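Local coordinates for LIM domain only protein 7 (Homo sapiens, PDB 2EAQ) that carries a PDZ domain that probably binds the C-terminal tails of partner proteins, at residues I9-T12 and D18-F21; A33-G38 and S44-D49; T58-S61 and E67-E70. All blocks are in the same frame, centred on the assembly; numbering follows the deposited sequence.

Contact 1 (I9-T12 and D18-F21); sequences INQT and DFGF
Ile9, near the end of strand 2-10, and Gln11, just beyond it, pack against the ring of Phe19. The apolar part is Ile9 CG2, which meets Phe19 CD1 at 3.6 Å and comes obliquely to the ring. The stacking part belongs to Gln11: its amide lies over one ring face, planes 18° apart, with CD 3.7 Å above the plane and shifted toward the rim, while Gln11 CG touches Phe19 CE1 at 3.6 Å. With CG lying between the backbone N and the carbonyl carbon (chi1 65°), the extended chain carries the amide over the rim of the ring to the backbone at Asp18. Residues 18-21, reading DFGF, correspond to the GLGF loop of PDZ domains, which probably takes the carboxylate of a peptide's C-terminus here as in relatives, and lead into strand 21-26. The polar part is modest. Gln11 NE2 gives a weak but nearly straight hydrogen bond, 3.4 Å and 169°, to Asp18 O. Within the loop Asp18 OD1 accepts from Gly20 N at 2.8 Å through its anti lone pair, forming an Asx turn. Phe19 also touches Leu81 of strand 80-88 and Gln76 of helix 65-78.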
ATOM      1  N   ILE A   9       8.289   0.923  -2.347  1.00  5.34           N
ATOM      2  CA  ILE A   9       7.767   1.180  -3.719  1.00  6.78           C
ATOM      3  C   ILE A   9       8.111   2.636  -4.006  1.00  6.27           C
ATOM      4  O   ILE A   9       7.960   3.492  -3.139  1.00  6.02           O
ATOM      5  CB  ILE A   9       6.215   0.930  -3.825  1.00  5.76           C
ATOM      6  CG1 ILE A   9       5.896  -0.388  -3.109  1.00  6.10           C
ATOM      7  CG2 ILE A   9       5.806   0.912  -5.290  1.00  7.22           C
ATOM      8  CD1 ILE A   9       4.424  -0.772  -3.176  1.00  9.39           C
ATOM      9  N   ASN A  10       8.593   2.924  -5.206  1.00  4.83           N
ATOM     10  CA  ASN A  10       9.042   4.293  -5.551  1.00  5.37           C
ATOM     11  C   ASN A  10       8.716   4.650  -6.960  1.00  6.24           C
ATOM     12  O   ASN A  10       8.817   3.786  -7.842  1.00  9.27           O
ATOM     13  CB  ASN A  10      10.565   4.409  -5.396  1.00  5.54           C
ATOM     14  CG  ASN A  10      11.020   4.098  -3.996  1.00  5.07           C
ATOM     15  OD1 ASN A  10      11.014   4.961  -3.123  1.00  6.01           O
ATOM     16  ND2 ASN A  10      11.381   2.853  -3.754  1.00  5.90           N
ATOM     17  N   GLN A  11       8.295   5.898  -7.203  1.00  5.71           N
ATOM     18  CA  GLN A  11       8.065   6.357  -8.574  1.00  7.18           C
ATOM     19  C   GLN A  11       8.304   7.854  -8.596  1.00  6.63           C
ATOM     20  O   GLN A  11       8.616   8.436  -7.561  1.00  5.72           O
ATOM     21  CB  GLN A  11       6.652   5.950  -9.064  1.00  7.33           C
ATOM     22  CG  GLN A  11       5.528   6.622  -8.290  1.00  7.40           C
ATOM     23  CD  GLN A  11       4.176   6.273  -8.771  1.00  7.49           C
ATOM     24  OE1 GLN A  11       3.260   7.112  -8.629  1.00 12.31           O
ATOM     25  NE2 GLN A  11       4.018   5.160  -9.351  1.00  7.14           N
ATOM     26  N   THR A  12       8.225   8.458  -9.770  1.00  7.23           N
ATOM     27  CA  THR A  12       8.519   9.899  -9.850  1.00  6.06           C
ATOM     28  C   THR A  12       7.609  10.723  -8.978  1.00  8.46           C
ATOM     29  O   THR A  12       6.400  10.481  -8.953  1.00  7.58           O
ATOM     30  CB  THR A  12       8.315  10.340 -11.264  1.00  7.80           C
ATOM     31  OG1 THR A  12       9.126   9.504 -12.093  1.00  7.93           O
ATOM     32  CG2 THR A  12       8.854  11.758 -11.458  1.00 12.19           C
ATOM     33  N   ASP A  18      -0.911   6.143 -10.534  1.00 11.69           N
ATOM     34  CA  ASP A  18      -0.754   5.633  -9.164  1.00 11.91           C
ATOM     35  C   ASP A  18       0.318   4.534  -9.166  1.00 11.03           C
ATOM     36  O   ASP A  18       0.899   4.202 -10.185  1.00 10.85           O
ATOM     37  CB  ASP A  18      -2.048   5.094  -8.581  1.00 16.68           C
ATOM     38  CG  ASP A  18      -2.661   4.025  -9.437  1.00 18.76           C
ATOM     39  OD1 ASP A  18      -2.018   2.999  -9.743  1.00 24.43           O
ATOM     40  OD2 ASP A  18      -3.847   4.210  -9.853  1.00 24.90           O
ATOM     41  N   PHE A  19       0.578   3.990  -7.992  1.00  9.12           N
ATOM     42  CA  PHE A  19       1.641   2.998  -7.833  1.00  7.00           C
ATOM     43  C   PHE A  19       1.386   1.639  -8.444  1.00  7.12           C
ATOM     44  O   PHE A  19       2.313   0.848  -8.562  1.00  8.44           O
ATOM     45  CB  PHE A  19       1.980   2.802  -6.358  1.00  5.37           C
ATOM     46  CG  PHE A  19       2.690   3.967  -5.717  1.00  6.14           C
ATOM     47  CD1 PHE A  19       4.072   4.080  -5.765  1.00  7.99           C
ATOM     48  CD2 PHE A  19       1.970   4.943  -5.040  1.00  8.49           C
ATOM     49  CE1 PHE A  19       4.737   5.135  -5.131  1.00  8.35           C
ATOM     50  CE2 PHE A  19       2.634   6.041  -4.398  1.00  9.41           C
ATOM     51  CZ  PHE A  19       4.028   6.116  -4.455  1.00  7.72           C
ATOM     52  N   GLY A  20       0.160   1.381  -8.877  1.00  8.19           N
ATOM     53  CA  GLY A  20      -0.067   0.088  -9.517  1.00  9.64           C
ATOM     54  C   GLY A  20      -0.823  -0.909  -8.706  1.00  7.88           C
ATOM     55  O   GLY A  20      -0.907  -2.046  -9.128  1.00 10.36           O
ATOM     56  N   PHE A  21      -1.421  -0.530  -7.566  1.00  7.05           N
ATOM     57  CA  PHE A  21      -2.203  -1.523  -6.839  1.00  6.10           C
ATOM     58  C   PHE A  21      -3.509  -0.830  -6.394  1.00  7.35           C
ATOM     59  O   PHE A  21      -3.601   0.402  -6.364  1.00  7.88           O
ATOM     60  CB  PHE A  21      -1.404  -2.037  -5.614  1.00  7.90           C
ATOM     61  CG  PHE A  21      -1.220  -1.049  -4.530  1.00  5.09           C
ATOM     62  CD1 PHE A  21      -2.085  -1.018  -3.458  1.00  6.65           C
ATOM     63  CD2 PHE A  21      -0.153  -0.129  -4.560  1.00  7.08           C
ATOM     64  CE1 PHE A  21      -1.881  -0.067  -2.447  1.00 10.04           C
ATOM     65  CE2 PHE A  21       0.027   0.808  -3.555  1.00  7.87           C
ATOM     66  CZ  PHE A  21      -0.842   0.825  -2.522  1.00  9.09           C
TER

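Contact 2 (A33-G38 and S44-D49); sequences ASVEAG and SQLQVD. With NI (nickel (II) ion), chain C.
Val48 sets both methyls against Ala33 O, CG1 at 3.7 Å and CG2 at 3.8 Å, and the flat side-chain group beside it is the carboxylate of Asp49, which at the surface chelates a nickel ion through both oxygens, OD1 at 2.4 Å and OD2 at 2.5 Å; three waters are further ligands. No ring takes part across the contact and no hydrogen bond joins the segments: methyl groups resting on backbone oxygens and on one another make it. Val35 CG1 is anti to the backbone N (chi1 -179°), and both methyls reach Leu46 O, CG2 more closely (3.6 Å). CG2 also meets Val48 CG2 at 4.3 Å and Leu46 CG at 4.4 Å. Val48 CG2 reaches the backbone at Ser34 CA as well. In the PDZ fold this joins the end of strand 29-35 to the connection between helix 40-43 and strand 51-55. Strand 29-35 carries a classic beta bulge, two residues, Ala33 and Ser34, being set against the single Thr22 of strand 21-26. Gln45, with positive phi just after helix 40-43, makes a Schellman motif. Leu46 is buried and also touches Phe21 and Met83.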
ATOM      1  N   ALA A  33      -5.872  -5.537  -3.258  1.00  5.35           N
ATOM      2  CA  ALA A  33      -6.882  -6.192  -4.121  1.00  6.67           C
ATOM      3  C   ALA A  33      -6.326  -6.630  -5.482  1.00  7.65           C
ATOM      4  O   ALA A  33      -6.725  -7.647  -6.075  1.00  8.60           O
ATOM      5  CB  ALA A  33      -8.038  -5.230  -4.347  1.00  7.59           C
ATOM      6  N   SER A  34      -5.399  -5.831  -6.009  1.00  5.33           N
ATOM      7  CA  SER A  34      -4.848  -6.106  -7.344  1.00  5.97           C
ATOM      8  C   SER A  34      -3.488  -5.434  -7.408  1.00  6.12           C
ATOM      9  O   SER A  34      -3.216  -4.456  -6.680  1.00  6.18           O
ATOM     10  CB  SER A  34      -5.786  -5.495  -8.404  1.00  7.96           C
ATOM     11  OG  SER A  34      -5.757  -4.054  -8.390  1.00 12.11           O
ATOM     12  N   VAL A  35      -2.612  -5.999  -8.259  1.00  6.24           N
ATOM     13  CA  VAL A  35      -1.248  -5.464  -8.531  1.00  6.25           C
ATOM     14  C   VAL A  35      -1.106  -5.564 -10.027  1.00  8.10           C
ATOM     15  O   VAL A  35      -1.089  -6.661 -10.574  1.00 11.28           O
ATOM     16  CB  VAL A  35      -0.175  -6.272  -7.785  1.00  6.24           C
ATOM     17  CG1 VAL A  35       1.208  -5.661  -8.092  1.00  8.13           C
ATOM     18  CG2 VAL A  35      -0.372  -6.202  -6.324  1.00  5.36           C
ATOM     19  N   GLU A  36      -0.956  -4.408 -10.670  1.00  6.42           N
ATOM     20  CA  GLU A  36      -0.915  -4.326 -12.110  1.00  8.75           C
ATOM     21  C   GLU A  36       0.415  -4.665 -12.737  1.00  8.28           C
ATOM     22  O   GLU A  36       1.472  -4.233 -12.281  1.00  8.21           O
ATOM     23  CB  GLU A  36      -1.230  -2.918 -12.526  1.00 10.66           C
ATOM     24  CG  GLU A  36      -2.618  -2.408 -12.241  1.00 18.98           C
ATOM     25  CD  GLU A  36      -2.713  -1.029 -12.922  1.00 25.01           C
ATOM     26  OE1 GLU A  36      -3.001  -0.974 -14.156  1.00 30.26           O
ATOM     27  OE2 GLU A  36      -2.421  -0.030 -12.256  1.00 24.63           O
ATOM     28  N   ALA A  37       0.380  -5.505 -13.752  1.00  7.19           N
ATOM     29  CA  ALA A  37       1.599  -5.820 -14.493  1.00  8.33           C
ATOM     30  C   ALA A  37       2.171  -4.526 -15.031  1.00  7.44           C
ATOM     31  O   ALA A  37       1.457  -3.619 -15.463  1.00  7.97           O
ATOM     32  CB  ALA A  37       1.277  -6.769 -15.636  1.00  8.79           C
ATOM     33  N   GLY A  38       3.499  -4.467 -14.946  1.00  7.86           N
ATOM     34  CA  GLY A  38       4.272  -3.336 -15.426  1.00  8.59           C
ATOM     35  C   GLY A  38       4.418  -2.161 -14.472  1.00  7.87           C
ATOM     36  O   GLY A  38       5.099  -1.188 -14.811  1.00  7.75           O
ATOM     37  N   SER A  44       8.130  -3.976  -7.207  1.00  3.94           N
ATOM     38  CA  SER A  44       8.502  -4.118  -5.778  1.00  3.65           C
ATOM     39  C   SER A  44       8.043  -5.377  -5.118  1.00  3.20           C
ATOM     40  O   SER A  44       8.424  -5.665  -3.990  1.00  5.12           O
ATOM     41  CB  SER A  44       7.937  -2.948  -4.993  1.00  5.42           C
ATOM     42  OG  SER A  44       8.621  -1.732  -5.354  1.00  6.03           O
ATOM     43  N   GLN A  45       7.244  -6.151  -5.835  1.00  4.25           N
ATOM     44  CA  GLN A  45       6.751  -7.456  -5.384  1.00  5.17           C
ATOM     45  C   GLN A  45       5.747  -7.435  -4.259  1.00  5.69           C
ATOM     46  O   GLN A  45       5.721  -8.304  -3.379  1.00  7.03           O
ATOM     47  CB  GLN A  45       7.893  -8.498  -5.202  1.00  6.63           C
ATOM     48  CG  GLN A  45       8.619  -8.720  -6.563  1.00  8.03           C
ATOM     49  CD  GLN A  45       9.680  -9.749  -6.609  1.00 11.60           C
ATOM     50  OE1 GLN A  45      10.595  -9.683  -7.499  1.00 12.09           O
ATOM     51  NE2 GLN A  45       9.594 -10.712  -5.731  1.00 12.00           N
ATOM     52  N   LEU A  46       4.876  -6.400  -4.312  1.00  5.70           N
ATOM     53  CA  LEU A  46       3.681  -6.396  -3.443  1.00  5.85           C
ATOM     54  C   LEU A  46       2.772  -7.463  -4.024  1.00  5.26           C
ATOM     55  O   LEU A  46       2.736  -7.684  -5.242  1.00  7.30           O
ATOM     56  CB  LEU A  46       3.048  -5.015  -3.567  1.00  5.45           C
ATOM     57  CG  LEU A  46       1.750  -4.783  -2.772  1.00  4.27           C
ATOM     58  CD1 LEU A  46       2.119  -4.773  -1.216  1.00  6.16           C
ATOM     59  CD2 LEU A  46       1.094  -3.433  -3.166  1.00  6.24           C
ATOM     60  N   GLN A  47       2.028  -8.152  -3.175  1.00  5.19           N
ATOM     61  CA  GLN A  47       1.143  -9.223  -3.679  1.00  7.11           C
ATOM     62  C   GLN A  47      -0.315  -9.094  -3.247  1.00  5.39           C
ATOM     63  O   GLN A  47      -0.593  -8.578  -2.169  1.00  6.66           O
ATOM     64  CB  GLN A  47       1.663 -10.591  -3.211  1.00  8.52           C
ATOM     65  CG  GLN A  47       3.048 -10.873  -3.841  1.00 10.54           C
ATOM     66  CD  GLN A  47       3.664 -12.187  -3.447  1.00 14.65           C
ATOM     67  OE1 GLN A  47       3.048 -13.032  -2.837  1.00 14.83           O
ATOM     68  NE2 GLN A  47       4.945 -12.360  -3.844  1.00 14.67           N
ATOM     69  N   VAL A  48      -1.201  -9.555  -4.129  1.00  6.27           N
ATOM     70  CA  VAL A  48      -2.648  -9.573  -3.825  1.00  5.81           C
ATOM     71  C   VAL A  48      -2.842 -10.360  -2.545  1.00  6.56           C
ATOM     72  O   VAL A  48      -2.139 -11.354  -2.305  1.00  7.67           O
ATOM     73  CB  VAL A  48      -3.406 -10.212  -4.975  1.00  4.81           C
ATOM     74  CG1 VAL A  48      -4.879 -10.432  -4.584  1.00  6.70           C
ATOM     75  CG2 VAL A  48      -3.283  -9.346  -6.211  1.00  7.21           C
ATOM     76  N   ASP A  49      -3.767  -9.853  -1.702  1.00  7.20           N
ATOM     77  CA  ASP A  49      -4.110 -10.401  -0.389  1.00  7.67           C
ATOM     78  C   ASP A  49      -3.158 -10.020   0.718  1.00  6.58           C
ATOM     79  O   ASP A  49      -3.396 -10.372   1.884  1.00  8.35           O
ATOM     80  CB  ASP A  49      -4.257 -11.928  -0.428  1.00 10.78           C
ATOM     81  CG  ASP A  49      -5.573 -12.388  -1.050  1.00 16.78           C
ATOM     82  OD1 ASP A  49      -6.549 -11.626  -1.042  1.00 17.07           O
ATOM     83  OD2 ASP A  49      -5.629 -13.559  -1.513  1.00 20.21           O
TER
HETATM   84 NI    NI C2127      -8.099 -13.364  -1.647  1.00 14.11          NI
HETATM   85  O   HOH W   1     -10.449 -13.091  -0.950  1.00 46.09           O
HETATM   86  O   HOH W   2      -8.249 -14.038   0.572  1.00 41.66           O
HETATM   87  O   HOH W   3      -6.969 -14.890  -2.701  1.00 73.91           O

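Contact 3 (T58-S61 and E67-E70); sequences TKFS and EWEE
Phe60 drives the edge of its ring into the face of the Trp68 indole, an edge-to-face (T-shaped) pair with planes at 86° and the centroids of the phenyl and five-membered rings 5.4 Å apart. The atom that leads is Phe60 CD1, 3.5 Å above the indole plane, displaced toward the rim and 3.7 Å from Trp68 CD2, at the fusion of the two rings. For its part, Trp68 CG lies in the plane of the phenyl ring, at its edge. Phe60 CB adds a contact at the six-membered ring, 3.7 Å from Trp68 CZ3. CG of Trp68 is anti to the backbone N (chi1 178°), which swings the indole off helix 65-78 toward the short strand 58-59 and the residue after it. In a PDZ domain this long helix flanks the peptide groove together with strand 21-26, and the pair joins its first turn to the residue that follows edge strand 58-59. Thr58 borders the indole on another part: its carbonyl O lies at the edge, 3.7 Å from Trp68 CZ3, and its CG2 methyl rests 3.9 Å from Trp68 CE3. An alanine in place of Trp68 would take away the face that receives Phe60, and would probably open a gap beside Thr58 and set the Phe60 ring free to turn. Beyond these segments Trp68 also packs on Ile52 and Ile55 of strand 51-55, and both aromatic side chains touch Ile30 of strand 29-35.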
ATOM      1  N   THR A  58       2.083   6.234   8.695  1.00  8.96           N
ATOM      2  CA  THR A  58       0.666   6.170   8.989  1.00  8.23           C
ATOM      3  C   THR A  58       0.247   4.738   9.164  1.00  7.63           C
ATOM      4  O   THR A  58       0.258   3.951   8.221  1.00  7.86           O
ATOM      5  CB  THR A  58      -0.131   6.776   7.813  1.00  9.22           C
ATOM      6  OG1 THR A  58       0.212   8.156   7.669  1.00 12.48           O
ATOM      7  CG2 THR A  58      -1.617   6.677   8.040  1.00 10.53           C
ATOM      8  N   LYS A  59      -0.135   4.385  10.400  1.00  9.31           N
ATOM      9  CA  LYS A  59      -0.647   3.038  10.662  1.00  9.49           C
ATOM     10  C   LYS A  59      -2.154   3.088  10.354  1.00 10.76           C
ATOM     11  O   LYS A  59      -2.885   4.007  10.792  1.00 13.51           O
ATOM     12  CB  LYS A  59      -0.402   2.677  12.141  1.00 12.85           C
ATOM     13  CG  LYS A  59      -0.767   1.250  12.500  1.00 17.29           C
ATOM     14  CD  LYS A  59      -0.562   0.943  13.982  1.00 22.13           C
ATOM     15  CE  LYS A  59      -0.505  -0.574  14.200  1.00 26.99           C
ATOM     16  NZ  LYS A  59      -1.674  -1.322  13.545  1.00 27.22           N
ATOM     17  N   PHE A  60      -2.655   2.137   9.591  1.00  8.36           N
ATOM     18  CA  PHE A  60      -4.094   2.104   9.317  1.00 11.14           C
ATOM     19  C   PHE A  60      -4.929   1.788  10.549  1.00 10.52           C
ATOM     20  O   PHE A  60      -4.578   0.919  11.394  1.00 12.72           O
ATOM     21  CB  PHE A  60      -4.400   0.993   8.312  1.00  9.88           C
ATOM     22  CG  PHE A  60      -5.865   0.870   7.977  1.00  9.05           C
ATOM     23  CD1 PHE A  60      -6.470   1.823   7.161  1.00  7.88           C
ATOM     24  CD2 PHE A  60      -6.637  -0.140   8.563  1.00  8.57           C
ATOM     25  CE1 PHE A  60      -7.863   1.795   6.914  1.00  8.41           C
ATOM     26  CE2 PHE A  60      -8.015  -0.192   8.337  1.00  8.44           C
ATOM     27  CZ  PHE A  60      -8.626   0.768   7.528  1.00  8.52           C
ATOM     28  N   SER A  61      -6.046   2.477  10.645  1.00 12.40           N
ATOM     29  CA  SER A  61      -7.007   2.062  11.653  1.00 13.28           C
ATOM     30  C   SER A  61      -8.369   2.305  11.039  1.00 10.97           C
ATOM     31  O   SER A  61      -8.597   3.310  10.332  1.00 11.85           O
ATOM     32  CB  SER A  61      -6.889   2.811  12.968  1.00 14.67           C
ATOM     33  OG  SER A  61      -8.061   2.581  13.746  1.00 21.51           O
ATOM     34  N   GLU A  67      -7.612  10.026   7.426  1.00 11.94           N
ATOM     35  CA  GLU A  67      -6.131  10.192   7.472  1.00 11.93           C
ATOM     36  C   GLU A  67      -5.462   9.165   6.582  1.00 11.07           C
ATOM     37  O   GLU A  67      -4.454   9.445   5.959  1.00  9.83           O
ATOM     38  CB  GLU A  67      -5.603  10.075   8.882  1.00 12.68           C
ATOM     39  CG  GLU A  67      -6.032  11.337   9.656  1.00 16.01           C
ATOM     40  CD  GLU A  67      -5.771  11.283  11.143  1.00 16.05           C
ATOM     41  OE1 GLU A  67      -5.162  10.309  11.640  1.00 19.02           O
ATOM     42  OE2 GLU A  67      -6.229  12.250  11.835  1.00 20.16           O
ATOM     43  N   TRP A  68      -6.039   7.974   6.467  1.00  9.25           N
ATOM     44  CA  TRP A  68      -5.446   6.979   5.583  1.00  9.86           C
ATOM     45  C   TRP A  68      -5.431   7.447   4.135  1.00 10.03           C
ATOM     46  O   TRP A  68      -4.387   7.413   3.413  1.00  9.34           O
ATOM     47  CB  TRP A  68      -6.236   5.689   5.684  1.00  9.59           C
ATOM     48  CG  TRP A  68      -5.627   4.685   4.713  1.00 10.12           C
ATOM     49  CD1 TRP A  68      -6.058   4.360   3.455  1.00 10.58           C
ATOM     50  CD2 TRP A  68      -4.430   3.979   4.939  1.00 11.30           C
ATOM     51  NE1 TRP A  68      -5.176   3.487   2.880  1.00 12.03           N
ATOM     52  CE2 TRP A  68      -4.159   3.234   3.770  1.00 11.10           C
ATOM     53  CE3 TRP A  68      -3.545   3.886   6.035  1.00 11.26           C
ATOM     54  CZ2 TRP A  68      -3.035   2.402   3.649  1.00 12.56           C
ATOM     55  CZ3 TRP A  68      -2.436   3.051   5.908  1.00 12.30           C
ATOM     56  CH2 TRP A  68      -2.188   2.324   4.735  1.00 13.66           C
ATOM     57  N   GLU A  69      -6.584   7.917   3.683  1.00 11.12           N
ATOM     58  CA  GLU A  69      -6.683   8.384   2.360  1.00 11.73           C
ATOM     59  C   GLU A  69      -5.765   9.558   2.114  1.00 10.17           C
ATOM     60  O   GLU A  69      -5.135   9.654   1.041  1.00 10.03           O
ATOM     61  CB  GLU A  69      -8.136   8.690   2.041  1.00 16.17           C
ATOM     62  CG  GLU A  69      -8.932   7.331   2.001  1.00 21.37           C
ATOM     63  CD  GLU A  69     -10.407   7.505   1.584  1.00 25.33           C
ATOM     64  OE1 GLU A  69     -10.811   6.811   0.633  1.00 24.25           O
ATOM     65  OE2 GLU A  69     -11.122   8.333   2.209  1.00 29.57           O
ATOM     66  N   GLU A  70      -5.637  10.453   3.082  1.00  9.70           N
ATOM     67  CA  GLU A  70      -4.705  11.577   2.934  1.00 10.82           C
ATOM     68  C   GLU A  70      -3.267  11.081   2.865  1.00  8.54           C
ATOM     69  O   GLU A  70      -2.480  11.619   2.086  1.00  9.04           O
ATOM     70  CB  GLU A  70      -4.896  12.583   4.082  1.00 10.35           C
ATOM     71  CG  GLU A  70      -6.229  13.308   3.905  1.00 13.59           C
ATOM     72  CD  GLU A  70      -6.670  14.200   5.064  1.00 19.94           C
ATOM     73  OE1 GLU A  70      -6.139  14.152   6.199  1.00 16.28           O
ATOM     74  OE2 GLU A  70      -7.653  14.954   4.841  1.00 19.07           O
TER

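How the contacts relate
Contacts 1 and 3 are partly buried and hang on aromatic rings, one stacked under an amide and the other set edge-to-face, whereas contact 2 is a surface contact of aliphatic methyls on backbone, with a metal ion at its margin. Contacts 1 and 2 are neighbours, centres about 11 Å apart: the Gly20 O to Glu36 N pair (2.8 Å, probably a hydrogen bond) links them, and both adjoin helix 40-43, Ile9 and Gln11 on Pro40 and Val35 on Ala41. Contact 3, about 17 Å from contact 1 between centres, leans on strands 51-55 and 29-35; both reach the four-stranded sheet, through strands 2-10 and 58-59. Contacts 2 and 3 occupy opposite sides of the chain's centre.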